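Local coordinates for DUF2235 domain-containing protein (Pseudomonas aeruginosa, PDB 4O5P), which is a phospholipase effector of the type VI secretion system that probably hydrolyses membrane phospholipids of target cells, at residues G467-V472 and V687-E692; D155-T160 and Y265-L270; S631-Q636 and P646-L651; I96-G101 and A445-S450. All coordinates share one frame; numbering follows the deposited sequence.

Contact 1 (G467-V472 and V687-E692)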
loop_
_atom_site.group_PDB
_atom_site.type_symbol
_atom_site.label_atom_id
_atom_site.label_comp_id
_atom_site.label_asym_id
_atom_site.label_seq_id
_atom_site.Cartn_x
_atom_site.Cartn_y
_atom_site.Cartn_z
ATOM N N GLY A 467 4.312 -21.126 -11.570
ATOM C CA GLY A 467 4.095 -21.862 -10.340
ATOM C C GLY A 467 3.235 -21.013 -9.439
ATOM O O GLY A 467 2.874 -19.904 -9.809
ATOM N N PRO A 468 2.904 -21.522 -8.249
ATOM C CA PRO A 468 2.162 -20.678 -7.305
ATOM C C PRO A 468 3.047 -19.521 -6.856
ATOM O O PRO A 468 4.271 -19.555 -7.040
ATOM C CB PRO A 468 1.900 -21.621 -6.118
ATOM C CG PRO A 468 3.026 -22.665 -6.202
ATOM C CD PRO A 468 3.230 -22.854 -7.698
ATOM N N LEU A 469 2.449 -18.513 -6.244
ATOM C CA LEU A 469 3.214 -17.335 -5.861
ATOM C C LEU A 469 4.450 -17.641 -5.011
ATOM O O LEU A 469 5.503 -17.018 -5.201
ATOM C CB LEU A 469 2.313 -16.324 -5.166
ATOM C CG LEU A 469 2.922 -14.986 -4.764
ATOM C CD1 LEU A 469 3.681 -14.367 -5.939
ATOM C CD2 LEU A 469 1.784 -14.065 -4.326
ATOM N N GLU A 470 4.337 -18.605 -4.099
ATOM C CA GLU A 470 5.476 -18.965 -3.253
ATOM C C GLU A 470 6.710 -19.386 -4.063
ATOM O O GLU A 470 7.827 -18.934 -3.801
ATOM C CB GLU A 470 5.083 -20.078 -2.274
ATOM C CG GLU A 470 4.059 -19.669 -1.223
ATOM C CD GLU A 470 2.618 -19.966 -1.611
ATOM O OE1 GLU A 470 2.285 -19.937 -2.819
ATOM O OE2 GLU A 470 1.804 -20.221 -0.685
ATOM N N GLU A 471 6.510 -20.245 -5.050
ATOM C CA GLU A 471 7.625 -20.731 -5.845
ATOM C C GLU A 471 8.199 -19.656 -6.744
ATOM O O GLU A 471 9.416 -19.636 -6.995
ATOM C CB GLU A 471 7.190 -21.924 -6.694
ATOM C CG GLU A 471 6.878 -23.154 -5.867
ATOM C CD GLU A 471 8.094 -23.711 -5.142
ATOM O OE1 GLU A 471 9.251 -23.451 -5.555
ATOM O OE2 GLU A 471 7.899 -24.412 -4.128
ATOM N N VAL A 472 7.326 -18.775 -7.239
ATOM C CA VAL A 472 7.773 -17.685 -8.086
ATOM C C VAL A 472 8.638 -16.748 -7.246
ATOM O O VAL A 472 9.658 -16.249 -7.712
ATOM C CB VAL A 472 6.583 -16.931 -8.769
ATOM C CG1 VAL A 472 7.033 -15.604 -9.334
ATOM C CG2 VAL A 472 5.983 -17.778 -9.892
ATOM N N VAL A 687 4.235 -12.800 2.835
ATOM C CA VAL A 687 3.038 -12.738 2.007
ATOM C C VAL A 687 1.855 -13.302 2.778
ATOM O O VAL A 687 1.939 -14.399 3.343
ATOM C CB VAL A 687 3.191 -13.549 0.693
ATOM C CG1 VAL A 687 1.936 -13.381 -0.186
ATOM C CG2 VAL A 687 4.407 -13.115 -0.073
ATOM N N HIS A 688 0.769 -12.542 2.826
ATOM C CA HIS A 688 -0.481 -13.024 3.402
ATOM C C HIS A 688 -1.426 -13.491 2.308
ATOM O O HIS A 688 -1.538 -12.845 1.267
ATOM C CB HIS A 688 -1.175 -11.913 4.200
ATOM C CG HIS A 688 -0.408 -11.471 5.406
ATOM N ND1 HIS A 688 0.617 -10.552 5.341
ATOM C CD2 HIS A 688 -0.505 -11.833 6.705
ATOM C CE1 HIS A 688 1.116 -10.366 6.550
ATOM N NE2 HIS A 688 0.454 -11.133 7.396
ATOM N N PHE A 689 -2.108 -14.606 2.545
ATOM C CA PHE A 689 -3.186 -15.017 1.652
ATOM C C PHE A 689 -4.411 -15.108 2.551
ATOM O O PHE A 689 -4.708 -16.175 3.111
ATOM C CB PHE A 689 -2.916 -16.373 0.989
ATOM C CG PHE A 689 -1.528 -16.533 0.428
ATOM C CD1 PHE A 689 -0.485 -16.993 1.232
ATOM C CD2 PHE A 689 -1.275 -16.286 -0.913
ATOM C CE1 PHE A 689 0.792 -17.159 0.701
ATOM C CE2 PHE A 689 -0.002 -16.449 -1.442
ATOM C CZ PHE A 689 1.027 -16.878 -0.634
ATOM N N ASP A 690 -5.091 -13.976 2.719
ATOM C CA ASP A 690 -6.178 -13.866 3.688
ATOM C C ASP A 690 -5.679 -14.187 5.096
ATOM O O ASP A 690 -4.865 -13.449 5.638
ATOM C CB ASP A 690 -7.360 -14.745 3.277
ATOM C CG ASP A 690 -8.588 -14.543 4.159
ATOM O OD1 ASP A 690 -8.636 -13.592 4.981
ATOM O OD2 ASP A 690 -9.531 -15.342 4.001
ATOM N N ASN A 691 -6.158 -15.273 5.692
ATOM C CA ASN A 691 -5.760 -15.612 7.049
ATOM C C ASN A 691 -4.418 -16.332 7.101
ATOM O O ASN A 691 -3.821 -16.442 8.162
ATOM C CB ASN A 691 -6.833 -16.468 7.741
ATOM C CG ASN A 691 -7.056 -17.799 7.043
ATOM O OD1 ASN A 691 -7.111 -17.858 5.818
ATOM N ND2 ASN A 691 -7.172 -18.873 7.822
ATOM N N GLU A 692 -3.956 -16.822 5.953
ATOM C CA GLU A 692 -2.729 -17.625 5.913
ATOM C C GLU A 692 -1.522 -16.780 5.508
ATOM O O GLU A 692 -1.680 -15.698 4.938
ATOM C CB GLU A 692 -2.898 -18.792 4.923
ATOM C CG GLU A 692 -4.149 -19.629 5.161
ATOM C CD GLU A 692 -4.227 -20.838 4.252
ATOM O OE1 GLU A 692 -4.137 -20.684 3.014
ATOM O OE2 GLU A 692 -4.370 -21.958 4.785
#

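Contact 2 (D155-T160 and Y265-L270)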
loop_
_atom_site.group_PDB
_atom_site.type_symbol
_atom_site.label_atom_id
_atom_site.label_comp_id
_atom_site.label_asym_id
_atom_site.label_seq_id
_atom_site.Cartn_x
_atom_site.Cartn_y
_atom_site.Cartn_z
ATOM N N ASP A 155 -21.076 12.205 -2.767
ATOM C CA ASP A 155 -20.853 13.445 -3.509
ATOM C C ASP A 155 -21.256 13.328 -4.973
ATOM O O ASP A 155 -21.908 14.216 -5.507
ATOM C CB ASP A 155 -19.383 13.864 -3.415
ATOM C CG ASP A 155 -19.111 15.202 -4.091
ATOM O OD1 ASP A 155 -19.557 16.235 -3.557
ATOM O OD2 ASP A 155 -18.446 15.233 -5.152
ATOM N N ALA A 156 -20.861 12.232 -5.615
ATOM C CA ALA A 156 -21.212 11.995 -7.011
ATOM C C ALA A 156 -22.726 11.957 -7.215
ATOM O O ALA A 156 -23.241 12.583 -8.147
ATOM C CB ALA A 156 -20.561 10.712 -7.520
ATOM N N LEU A 157 -23.437 11.232 -6.345
ATOM C CA LEU A 157 -24.903 11.189 -6.471
ATOM C C LEU A 157 -25.505 12.572 -6.208
ATOM O O LEU A 157 -26.361 13.038 -6.953
ATOM C CB LEU A 157 -25.506 10.152 -5.513
ATOM C CG LEU A 157 -26.948 9.698 -5.760
ATOM C CD1 LEU A 157 -27.167 9.357 -7.233
ATOM C CD2 LEU A 157 -27.310 8.504 -4.889
ATOM N N PHE A 158 -25.031 13.209 -5.141
ATOM C CA PHE A 158 -25.477 14.523 -4.705
ATOM C C PHE A 158 -25.371 15.521 -5.841
ATOM O O PHE A 158 -26.291 16.304 -6.069
ATOM C CB PHE A 158 -24.601 14.974 -3.534
ATOM C CG PHE A 158 -25.128 16.160 -2.777
ATOM C CD1 PHE A 158 -26.134 16.003 -1.832
ATOM C CD2 PHE A 158 -24.580 17.424 -2.969
ATOM C CE1 PHE A 158 -26.614 17.086 -1.117
ATOM C CE2 PHE A 158 -25.053 18.524 -2.253
ATOM C CZ PHE A 158 -26.071 18.352 -1.324
ATOM N N TYR A 159 -24.256 15.493 -6.566
ATOM C CA TYR A 159 -24.099 16.391 -7.705
ATOM C C TYR A 159 -25.015 15.970 -8.829
ATOM O O TYR A 159 -25.576 16.819 -9.529
ATOM C CB TYR A 159 -22.659 16.421 -8.221
ATOM C CG TYR A 159 -22.429 17.472 -9.299
ATOM C CD1 TYR A 159 -22.662 17.191 -10.644
ATOM C CD2 TYR A 159 -21.984 18.742 -8.965
ATOM C CE1 TYR A 159 -22.456 18.152 -11.619
ATOM C CE2 TYR A 159 -21.775 19.702 -9.923
ATOM C CZ TYR A 159 -22.012 19.404 -11.247
ATOM O OH TYR A 159 -21.799 20.365 -12.203
ATOM N N THR A 160 -25.151 14.662 -9.014
ATOM C CA THR A 160 -26.005 14.162 -10.079
ATOM C C THR A 160 -27.422 14.713 -9.929
ATOM O O THR A 160 -28.006 15.196 -10.896
ATOM C CB THR A 160 -26.023 12.633 -10.121
ATOM O OG1 THR A 160 -24.693 12.150 -10.379
ATOM C CG2 THR A 160 -26.935 12.152 -11.226
ATOM N N TYR A 265 -27.216 -5.487 -4.410
ATOM C CA TYR A 265 -26.494 -4.407 -3.788
ATOM C C TYR A 265 -27.059 -3.084 -4.282
ATOM O O TYR A 265 -27.182 -2.846 -5.488
ATOM C CB TYR A 265 -24.992 -4.566 -4.063
ATOM C CG TYR A 265 -24.508 -5.946 -3.672
ATOM C CD1 TYR A 265 -24.571 -7.005 -4.572
ATOM C CD2 TYR A 265 -24.021 -6.200 -2.397
ATOM C CE1 TYR A 265 -24.156 -8.280 -4.224
ATOM C CE2 TYR A 265 -23.594 -7.477 -2.036
ATOM C CZ TYR A 265 -23.667 -8.512 -2.961
ATOM O OH TYR A 265 -23.251 -9.784 -2.622
ATOM N N ARG A 266 -27.453 -2.243 -3.334
ATOM C CA ARG A 266 -28.056 -0.967 -3.667
ATOM C C ARG A 266 -27.508 0.143 -2.797
ATOM O O ARG A 266 -27.172 -0.077 -1.632
ATOM C CB ARG A 266 -29.588 -1.042 -3.588
ATOM C CG ARG A 266 -30.179 -1.763 -4.798
ATOM C CD ARG A 266 -31.652 -2.049 -4.689
ATOM N NE ARG A 266 -32.063 -2.912 -5.793
ATOM C CZ ARG A 266 -32.514 -2.483 -6.973
ATOM N NH1 ARG A 266 -32.630 -1.186 -7.226
ATOM N NH2 ARG A 266 -32.854 -3.360 -7.906
ATOM N N PHE A 267 -27.412 1.322 -3.405
ATOM C CA PHE A 267 -26.848 2.513 -2.804
ATOM C C PHE A 267 -27.910 3.582 -3.015
ATOM O O PHE A 267 -28.068 4.109 -4.130
ATOM C CB PHE A 267 -25.563 2.890 -3.545
ATOM C CG PHE A 267 -24.842 4.077 -2.974
ATOM C CD1 PHE A 267 -25.133 5.357 -3.415
ATOM C CD2 PHE A 267 -23.838 3.904 -2.017
ATOM C CE1 PHE A 267 -24.454 6.458 -2.912
ATOM C CE2 PHE A 267 -23.153 4.997 -1.507
ATOM C CZ PHE A 267 -23.464 6.283 -1.958
ATOM N N ALA A 268 -28.649 3.881 -1.951
ATOM C CA ALA A 268 -29.796 4.785 -2.038
ATOM C C ALA A 268 -30.812 4.325 -3.104
ATOM O O ALA A 268 -31.347 5.129 -3.870
ATOM C CB ALA A 268 -29.319 6.212 -2.301
ATOM N N GLY A 269 -31.064 3.018 -3.147
ATOM C CA GLY A 269 -32.045 2.456 -4.062
ATOM C C GLY A 269 -31.450 1.981 -5.373
ATOM O O GLY A 269 -32.007 1.086 -6.023
ATOM N N LEU A 270 -30.316 2.581 -5.746
ATOM C CA LEU A 270 -29.685 2.342 -7.039
ATOM C C LEU A 270 -28.796 1.107 -7.003
ATOM O O LEU A 270 -27.992 0.955 -6.074
ATOM C CB LEU A 270 -28.809 3.539 -7.417
ATOM C CG LEU A 270 -29.402 4.906 -7.741
ATOM C CD1 LEU A 270 -28.270 5.915 -7.897
ATOM C CD2 LEU A 270 -30.252 4.855 -9.010
#

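Contact 3 (S631-Q636 and P646-L651)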
loop_
_atom_site.group_PDB
_atom_site.type_symbol
_atom_site.label_atom_id
_atom_site.label_comp_id
_atom_site.label_asym_id
_atom_site.label_seq_id
_atom_site.Cartn_x
_atom_site.Cartn_y
_atom_site.Cartn_z
ATOM N N SER A 631 23.485 -18.547 -5.592
ATOM C CA SER A 631 24.801 -18.893 -6.125
ATOM C C SER A 631 24.699 -19.748 -7.410
ATOM O O SER A 631 25.383 -19.475 -8.452
ATOM C CB SER A 631 25.594 -19.628 -5.044
ATOM O OG SER A 631 25.743 -18.806 -3.899
ATOM N N ALA A 632 23.866 -20.758 -7.364
ATOM C CA ALA A 632 23.625 -21.611 -8.524
ATOM C C ALA A 632 23.176 -20.817 -9.742
ATOM O O ALA A 632 23.766 -20.924 -10.772
ATOM C CB ALA A 632 22.667 -22.760 -8.203
ATOM N N ARG A 633 22.195 -19.947 -9.558
ATOM C CA ARG A 633 21.776 -19.030 -10.611
ATOM C C ARG A 633 22.845 -18.067 -11.084
ATOM O O ARG A 633 22.952 -17.832 -12.223
ATOM C CB ARG A 633 20.491 -18.293 -10.295
ATOM C CG ARG A 633 19.994 -17.466 -11.449
ATOM C CD ARG A 633 19.168 -18.304 -12.393
ATOM N NE ARG A 633 18.697 -17.626 -13.570
ATOM C CZ ARG A 633 17.442 -17.297 -13.848
ATOM N NH1 ARG A 633 16.454 -17.553 -13.027
ATOM N NH2 ARG A 633 17.193 -16.701 -14.990
ATOM N N TYR A 634 23.650 -17.553 -10.187
ATOM C CA TYR A 634 24.800 -16.775 -10.548
ATOM C C TYR A 634 25.592 -17.429 -11.641
ATOM O O TYR A 634 25.985 -16.766 -12.525
ATOM C CB TYR A 634 25.749 -16.527 -9.385
ATOM C CG TYR A 634 27.093 -15.918 -9.764
ATOM C CD1 TYR A 634 27.250 -14.574 -9.905
ATOM C CD2 TYR A 634 28.166 -16.714 -10.010
ATOM C CE1 TYR A 634 28.461 -14.023 -10.200
ATOM C CE2 TYR A 634 29.377 -16.184 -10.333
ATOM C CZ TYR A 634 29.525 -14.831 -10.443
ATOM O OH TYR A 634 30.715 -14.359 -10.749
ATOM N N HIS A 635 25.890 -18.701 -11.465
ATOM C CA HIS A 635 26.701 -19.403 -12.480
ATOM C C HIS A 635 26.067 -19.579 -13.868
ATOM O O HIS A 635 26.755 -19.960 -14.822
ATOM C CB HIS A 635 27.219 -20.736 -11.944
ATOM C CG HIS A 635 28.140 -20.575 -10.777
ATOM N ND1 HIS A 635 29.356 -19.934 -10.877
ATOM C CD2 HIS A 635 28.015 -20.946 -9.482
ATOM C CE1 HIS A 635 29.945 -19.927 -9.695
ATOM N NE2 HIS A 635 29.144 -20.520 -8.827
ATOM N N GLN A 636 24.775 -19.298 -13.993
ATOM C CA GLN A 636 24.140 -19.313 -15.299
ATOM C C GLN A 636 23.926 -17.896 -15.795
ATOM O O GLN A 636 23.664 -17.674 -16.976
ATOM C CB GLN A 636 22.828 -20.088 -15.243
ATOM C CG GLN A 636 23.024 -21.543 -15.673
ATOM C CD GLN A 636 22.210 -22.515 -14.860
ATOM O OE1 GLN A 636 21.250 -22.127 -14.186
ATOM N NE2 GLN A 636 22.582 -23.796 -14.920
ATOM N N PRO A 646 26.281 -15.618 -22.435
ATOM C CA PRO A 646 25.611 -15.343 -23.709
ATOM C C PRO A 646 24.110 -15.516 -23.588
ATOM O O PRO A 646 23.681 -16.484 -22.966
ATOM C CB PRO A 646 26.187 -16.415 -24.636
ATOM C CG PRO A 646 27.579 -16.591 -24.131
ATOM C CD PRO A 646 27.464 -16.478 -22.616
ATOM N N GLY A 647 23.343 -14.589 -24.150
ATOM C CA GLY A 647 21.893 -14.694 -24.168
ATOM C C GLY A 647 21.237 -14.120 -22.922
ATOM O O GLY A 647 20.007 -14.029 -22.829
ATOM N N GLN A 648 22.052 -13.743 -21.942
ATOM C CA GLN A 648 21.509 -13.232 -20.683
ATOM C C GLN A 648 21.643 -11.723 -20.578
ATOM O O GLN A 648 21.434 -11.156 -19.506
ATOM C CB GLN A 648 22.204 -13.902 -19.485
ATOM C CG GLN A 648 22.040 -15.435 -19.428
ATOM C CD GLN A 648 20.591 -15.879 -19.292
ATOM O OE1 GLN A 648 20.084 -16.659 -20.107
ATOM N NE2 GLN A 648 19.927 -15.412 -18.245
ATOM N N GLU A 649 21.987 -11.073 -21.689
ATOM C CA GLU A 649 22.348 -9.659 -21.664
ATOM C C GLU A 649 21.160 -8.784 -21.326
ATOM O O GLU A 649 21.249 -7.886 -20.492
ATOM C CB GLU A 649 22.919 -9.224 -23.021
ATOM C CG GLU A 649 24.258 -9.854 -23.358
ATOM C CD GLU A 649 24.117 -11.286 -23.870
ATOM O OE1 GLU A 649 23.057 -11.639 -24.436
ATOM O OE2 GLU A 649 25.076 -12.063 -23.685
ATOM N N LYS A 650 20.045 -9.049 -21.993
ATOM C CA LYS A 650 18.870 -8.218 -21.822
ATOM C C LYS A 650 18.343 -8.322 -20.385
ATOM O O LYS A 650 17.923 -7.315 -19.808
ATOM C CB LYS A 650 17.815 -8.569 -22.879
ATOM C CG LYS A 650 18.113 -7.966 -24.256
ATOM C CD LYS A 650 18.367 -6.453 -24.149
ATOM C CE LYS A 650 18.366 -5.746 -25.522
ATOM N NZ LYS A 650 18.534 -4.255 -25.396
ATOM N N LEU A 651 18.430 -9.521 -19.801
ATOM C CA LEU A 651 18.009 -9.749 -18.421
ATOM C C LEU A 651 18.880 -8.982 -17.410
ATOM O O LEU A 651 18.361 -8.198 -16.568
ATOM C CB LEU A 651 18.021 -11.246 -18.120
ATOM C CG LEU A 651 17.549 -11.668 -16.730
ATOM C CD1 LEU A 651 16.095 -11.223 -16.494
ATOM C CD2 LEU A 651 17.701 -13.178 -16.541
#

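Contact 4 (I96-G101 and A445-S450)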
loop_
_atom_site.group_PDB
_atom_site.type_symbol
_atom_site.label_atom_id
_atom_site.label_comp_id
_atom_site.label_asym_id
_atom_site.label_seq_id
_atom_site.Cartn_x
_atom_site.Cartn_y
_atom_site.Cartn_z
ATOM N N ILE A 96 -5.572 7.913 -13.135
ATOM C CA ILE A 96 -6.526 8.971 -12.818
ATOM C C ILE A 96 -6.429 10.137 -13.828
ATOM O O ILE A 96 -7.443 10.629 -14.311
ATOM C CB ILE A 96 -6.360 9.451 -11.364
ATOM C CG1 ILE A 96 -6.837 8.358 -10.393
ATOM C CG2 ILE A 96 -7.150 10.734 -11.129
ATOM C CD1 ILE A 96 -8.325 8.048 -10.529
ATOM N N HIS A 97 -5.209 10.556 -14.157
ATOM C CA HIS A 97 -4.985 11.575 -15.173
ATOM C C HIS A 97 -5.641 11.181 -16.504
ATOM O O HIS A 97 -6.179 12.030 -17.209
ATOM C CB HIS A 97 -3.486 11.763 -15.433
ATOM C CG HIS A 97 -2.705 12.237 -14.250
ATOM N ND1 HIS A 97 -1.330 12.130 -14.177
ATOM C CD2 HIS A 97 -3.096 12.839 -13.103
ATOM C CE1 HIS A 97 -0.911 12.646 -13.035
ATOM N NE2 HIS A 97 -1.963 13.073 -12.361
ATOM N N ALA A 98 -5.568 9.893 -16.844
ATOM C CA ALA A 98 -6.127 9.369 -18.097
ATOM C C ALA A 98 -7.586 8.941 -17.980
ATOM O O ALA A 98 -8.167 8.418 -18.941
ATOM C CB ALA A 98 -5.291 8.194 -18.602
ATOM N N SER A 99 -8.172 9.136 -16.803
ATOM C CA SER A 99 -9.582 8.825 -16.600
ATOM C C SER A 99 -10.484 10.031 -16.905
ATOM O O SER A 99 -10.111 11.183 -16.684
ATOM C CB SER A 99 -9.839 8.314 -15.174
ATOM O OG SER A 99 -9.410 6.966 -15.004
ATOM N N ILE A 100 -11.671 9.747 -17.417
ATOM C CA ILE A 100 -12.665 10.776 -17.707
ATOM C C ILE A 100 -13.429 11.113 -16.422
ATOM O O ILE A 100 -13.640 10.237 -15.584
ATOM C CB ILE A 100 -13.626 10.253 -18.794
ATOM C CG1 ILE A 100 -12.836 9.917 -20.063
ATOM C CG2 ILE A 100 -14.754 11.245 -19.079
ATOM C CD1 ILE A 100 -13.569 8.975 -21.015
ATOM N N GLY A 101 -13.826 12.372 -16.248
ATOM C CA GLY A 101 -14.617 12.757 -15.088
ATOM C C GLY A 101 -14.247 14.112 -14.519
ATOM O O GLY A 101 -14.508 14.405 -13.350
ATOM N N ALA A 445 2.108 10.983 -22.937
ATOM C CA ALA A 445 3.526 10.746 -22.696
ATOM C C ALA A 445 3.708 10.073 -21.345
ATOM O O ALA A 445 4.743 9.451 -21.091
ATOM C CB ALA A 445 4.317 12.042 -22.762
ATOM N N GLU A 446 2.706 10.197 -20.475
ATOM C CA GLU A 446 2.789 9.520 -19.181
ATOM C C GLU A 446 2.666 8.004 -19.303
ATOM O O GLU A 446 2.924 7.278 -18.337
ATOM C CB GLU A 446 1.761 10.082 -18.186
ATOM C CG GLU A 446 2.148 11.429 -17.582
ATOM C CD GLU A 446 1.211 11.872 -16.463
ATOM O OE1 GLU A 446 0.164 11.230 -16.270
ATOM O OE2 GLU A 446 1.528 12.871 -15.775
ATOM N N PHE A 447 2.278 7.530 -20.485
ATOM C CA PHE A 447 2.067 6.105 -20.724
ATOM C C PHE A 447 3.095 5.512 -21.695
ATOM O O PHE A 447 2.939 4.370 -22.134
ATOM C CB PHE A 447 0.652 5.859 -21.266
ATOM C CG PHE A 447 -0.435 5.909 -20.214
ATOM C CD1 PHE A 447 -0.868 7.122 -19.695
ATOM C CD2 PHE A 447 -1.021 4.741 -19.750
ATOM C CE1 PHE A 447 -1.863 7.164 -18.727
ATOM C CE2 PHE A 447 -2.019 4.769 -18.777
ATOM C CZ PHE A 447 -2.442 5.976 -18.269
ATOM N N SER A 448 4.133 6.279 -22.031
ATOM C CA SER A 448 5.146 5.831 -23.003
ATOM C C SER A 448 5.945 4.600 -22.556
ATOM O O SER A 448 6.387 4.516 -21.406
ATOM C CB SER A 448 6.144 6.953 -23.296
ATOM O OG SER A 448 5.578 7.961 -24.101
ATOM N N VAL A 449 6.130 3.655 -23.475
ATOM C CA VAL A 449 7.045 2.531 -23.264
ATOM C C VAL A 449 8.009 2.456 -24.440
ATOM O O VAL A 449 7.577 2.443 -25.590
ATOM C CB VAL A 449 6.292 1.194 -23.188
ATOM C CG1 VAL A 449 7.276 0.014 -23.230
ATOM C CG2 VAL A 449 5.451 1.140 -21.953
ATOM N N SER A 450 9.308 2.393 -24.169
ATOM C CA SER A 450 10.286 2.339 -25.248
ATOM C C SER A 450 10.515 0.886 -25.638
ATOM O O SER A 450 10.213 -0.028 -24.861
ATOM C CB SER A 450 11.599 2.993 -24.818
ATOM O OG SER A 450 12.318 2.154 -23.933
#

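Contact 1 (G467-V472 and V687-E692)
Leu469 and Glu470, on the first turn of helix 469-487, approach strand 687-689 with different parts of their side chains. Leu469 sends its CD2 methyl toward the sheet. With CG anti to the backbone N (chi1 -176°), the leucine fork leans out from the helix, and CD2 comes 4.2 Å from Val687 CG1 and 4.1 Å from Phe689 CE2. One methyl thus meets the valine branch and, obliquely, the ring. Within the strand, Val687 CG1 lies 3.6 Å above one face of the Phe689 ring, offset toward its rim, and the two residues present a joint apolar surface to the helix. That surface belongs to a small mixed sheet, in which 687-689 pairs with strand 346-353 on one side and with 692-693 on the other. The second pairing is a tight hairpin closed by a type II' turn from Phe689 to Glu692, with Phe689 N bonded to Glu692 O at 2.7 Å. Glu470 and Phe689 extend toward each other from opposite directions. The glutamate chain bends at chi2 (94°), bringing OE2 to 3.4 Å from Phe689 CZ with the carboxylate and ring planes 27° apart. The same OE2 forms a salt bridge with Arg350, which also makes a cation-pi contact with Phe689, so aromatic ring and carboxylate share one arginine. Leu469 additionally packs on Phe8 of strand 7-10 and on Glu372 of strand 370-375.

Contact 2 (D155-T160 and Y265-L270)
Leu157 of helix 139-162 is the single side chain that meets Phe267, Ala268 and Leu270, three residues of a tight hairpin. The hairpin segment starts with Tyr265, whose ring meets Phe327, and Arg266, whose extended chain returns to the turn: NH1 donates to Gly269 O at 2.6 Å, nearly in line with the carbonyl bond and in the guanidinium plane. A salt bridge to Glu264 holds NH2 of the same group. Phe267 comes next. Its ring offers an edge to Leu157, with CE1 4.0 Å from Leu157 CD2 and the methyl close to the ring plane, as the two side chains run past each other in opposite directions. Ala268 and Gly269 are the two central residues of the type I' turn from Phe267 to Leu270, both with positive phi, and Ala268 CB touches Leu157 CD2 at 4.0 Å. Leu270 then opens the next strand, meeting Leu157 tip to tip, CD1 to CD1, at 3.7 Å. With chi1 at -164°, CG trans to the main-chain nitrogen, the Leu157 side chain is directed at the hairpin, and chi2 (47°) turns its two methyls to different partners: CD2 meets Phe267 and Ala268, and CD1 is the methyl nearer to Leu270. The hairpin joins strand 266-267 to strand 270-280 of the large mixed sheet of the alpha/beta-hydrolase-like domain; Phe267 and Leu270 also pack on Met229 of strand 225-236, and Leu157 on Ile65 of strand 62-71, which places helix 139-162 against the sheet.

Contact 3 (S631-Q636 and P646-L651)
Two consecutive helices of the C-terminal region, 616-637 and 649-657, are brought together here by Arg633 and Gln636 on the first and Gln648 and Leu651 on the second. Gln648 occupies the N-cap position of the second helix. The Arg633 chain bends at chi2 (85°) and carries its guanidinium across, with NH2 3.9 Å from Leu651 CD2. The amide of Gln648 lies at the guanidinium edge, near its plane, its NE2 4.4 Å from Arg633 NH2. Closer to its backbone, the aliphatic part of the same glutamine meets main chain: Gln648 CG lies 3.7 Å from Gln636 O, so the contact uses the main-chain oxygen of Gln636, not its amide. Leu651 packs further on Trp460 of helix 451-463 and on Leu637. The polar end of Arg633 finds its partner outside the pair, since NH2 donates to Gln463, and its chain also lies on Leu479 and Ala482 of helix 469-487. Contact between the two segments thus rests on van der Waals packing of aliphatic carbons and a methyl against polar groups, and the arginine's directional bonding tethers it to helix 451-463 instead.

Contact 4 (I96-G101 and A445-S450)
His97 and Glu446 form a histidine-carboxylate hydrogen bond that joins the C-terminal end of helix 91-97 to the type I turn Ala445-Ser448, which lies in the connection between helices 441-445 and 451-463. The bond is short and straight: ND1 donates to Glu446 OE1 at 2.7 Å with an N-H...O angle of 170°. OE1 lies in the imidazole plane and accepts through its syn lone pair, while the carboxylate as a whole is turned 40° from the ring. The glutamate chain is extended beyond CG and meets the histidine at about a right angle. At the far nitrogen, NE2 bonds to Asp78, so the imidazole has a carboxylate at each nitrogen; this would hold the ring's rotation and probably favours a positively charged histidine.

Side chains bond to the carbonyls of the turn: Glu446 O accepts from Arg94 and Gln404, and Phe447 O from Gln408, tying the loop to helix 403-416 as well as to helix 91-97. Within the turn itself, Ser448 N reaches Ala445 O only weakly.

The apolar part is small. A chi1 of -77° carries the Phe447 ring across to Ala98, and it also meets Tyr411 and Leu407. The methyl of Ala98 sits obliquely to the ring at its far end, with CB 3.6 Å from both CE1 and CZ of Phe447.

Contacts 1 and 3 lie in the C-terminal family region, contact 3 nested within the chain loop that contact 1 closes; their centres are 26 Å apart and their nearest atoms about 9 Å. Contact 2 is similarly nested inside the long loop closed by contact 4, with centres 28 Å apart. Contacts 2 and 3 lie on opposite sides of the chain's centre, 55 Å between centres. Contact 4 comes within about 9 Å of both contacts 2 and 3, nearest atoms. None of the four touches another. Contact 1 lies near the probable active site: the Leu469 side chain comes close to, but makes no contact with, the residues of a probable Ser-His-Asp triad (Ser237, His379, Asp281).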